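L-asparaginase I (Vibrio cholerae, PDB 2OCD) probably hydrolyses L-asparagine to L-aspartate and ammonium, as a homotetrameric enzyme of the asparaginase 1 family. Local coordinates at residues D127-A130 with N131-A135. Numbering follows the deposited sequence.
Sequences DGQA and NLLNA
Asp127 and Asn131 meet one turn apart on a single helix, and four successive i to i+4 backbone bonds hold two turns of the helix together. Asn131 N, Leu132 N, Leu133 N and Asn134 N donate in order to the carbonyl oxygens of Asp127, Gly128, Gln129 and Ala130. The shortest, Leu133 N to Gln129 O, measures 2.8 Å; the N-H...O angle of 170° from Asn134 N to Ala130 O shows regular alpha-helical geometry.

The tight part faces the sheet. Asn131 CG stands beside its own backbone N (chi1 -80°), which brings CG beside Asp127 O, 3.4 Å away. The carboxylate and amide planes of the two residues are turned 71° apart. Both carboxylate oxygens of Asp127 accept hydrogen bonds from elsewhere, OD2 from Gln118 N and OD1 from Ile119 N, which fixes the group's rotation. Asn131 and Asn134 lie against strand 147-151, while buried Leu132 turns its end away from the preceding turn onto Val86 and Leu88.

The other flank, with partly exposed Gln129 and Leu133, is looser at the side-chain ends, Gln129 NE2 to Leu133 CD1 4.3 Å, although Leu133 CB itself lies 3.0 Å from Gln129 O.

This stretch belongs to the crossover helix in the beta-alpha-beta unit of strand 112-115, helix 127-141 and strand 147-151; Asp127 places it about 7 Å, between side chains, from Thr14 and Thr91, the predicted active-site threonines.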
# COMPACT_ATOMS: atom_id res chain seq x y z
N ASP B 127 8.21 -11.39 -17.59
CA ASP B 127 8.91 -10.57 -16.63
C ASP B 127 10.41 -10.72 -16.80
O ASP B 127 11.20 -9.88 -16.34
CB ASP B 127 8.48 -10.91 -15.19
CG ASP B 127 8.59 -12.41 -14.86
OD1 ASP B 127 8.24 -13.28 -15.69
OD2 ASP B 127 9.01 -12.73 -13.75
N GLY B 128 10.82 -11.79 -17.46
CA GLY B 128 12.21 -11.98 -17.78
C GLY B 128 12.90 -10.81 -18.46
O GLY B 128 14.07 -10.53 -18.18
N GLN B 129 12.24 -10.13 -19.38
CA GLN B 129 13.02 -9.18 -20.16
C GLN B 129 13.38 -8.00 -19.27
O GLN B 129 14.54 -7.62 -19.22
CB GLN B 129 12.36 -8.75 -21.49
CG GLN B 129 11.12 -7.87 -21.32
CD GLN B 129 10.94 -6.85 -22.44
OE1 GLN B 129 9.81 -6.34 -22.64
NE2 GLN B 129 12.04 -6.53 -23.17
N ALA B 130 12.43 -7.48 -18.51
CA ALA B 130 12.75 -6.37 -17.61
C ALA B 130 13.74 -6.80 -16.52
O ALA B 130 14.61 -6.04 -16.16
CB ALA B 130 11.49 -5.80 -17.01
N ASN B 131 13.60 -8.01 -15.99
CA ASN B 131 14.48 -8.48 -14.93
C ASN B 131 15.92 -8.65 -15.42
O ASN B 131 16.85 -8.29 -14.73
CB ASN B 131 13.99 -9.82 -14.36
CG ASN B 131 12.84 -9.69 -13.35
OD1 ASN B 131 12.19 -10.69 -13.05
ND2 ASN B 131 12.62 -8.52 -12.81
N LEU B 132 16.12 -9.19 -16.61
CA LEU B 132 17.47 -9.31 -17.14
C LEU B 132 18.02 -7.96 -17.63
O LEU B 132 19.21 -7.64 -17.45
CB LEU B 132 17.55 -10.33 -18.27
CG LEU B 132 18.95 -10.65 -18.79
CD1 LEU B 132 19.97 -11.00 -17.71
CD2 LEU B 132 18.88 -11.74 -19.85
N LEU B 133 17.15 -7.19 -18.27
CA LEU B 133 17.52 -5.89 -18.77
C LEU B 133 18.06 -5.03 -17.64
O LEU B 133 19.15 -4.51 -17.71
CB LEU B 133 16.31 -5.24 -19.44
CG LEU B 133 16.68 -4.48 -20.69
CD1 LEU B 133 15.48 -4.40 -21.65
CD2 LEU B 133 17.18 -3.10 -20.20
N ASN B 134 17.30 -4.88 -16.58
CA ASN B 134 17.76 -4.01 -15.50
C ASN B 134 18.88 -4.60 -14.63
O ASN B 134 19.66 -3.83 -14.04
CB ASN B 134 16.58 -3.62 -14.61
CG ASN B 134 15.62 -2.63 -15.26
OD1 ASN B 134 15.92 -2.05 -16.32
ND2 ASN B 134 14.44 -2.44 -14.62
N ALA B 135 18.93 -5.93 -14.50
CA ALA B 135 20.00 -6.58 -13.76
C ALA B 135 21.27 -6.21 -14.45
O ALA B 135 22.25 -5.81 -13.81
CB ALA B 135 19.86 -8.11 -13.75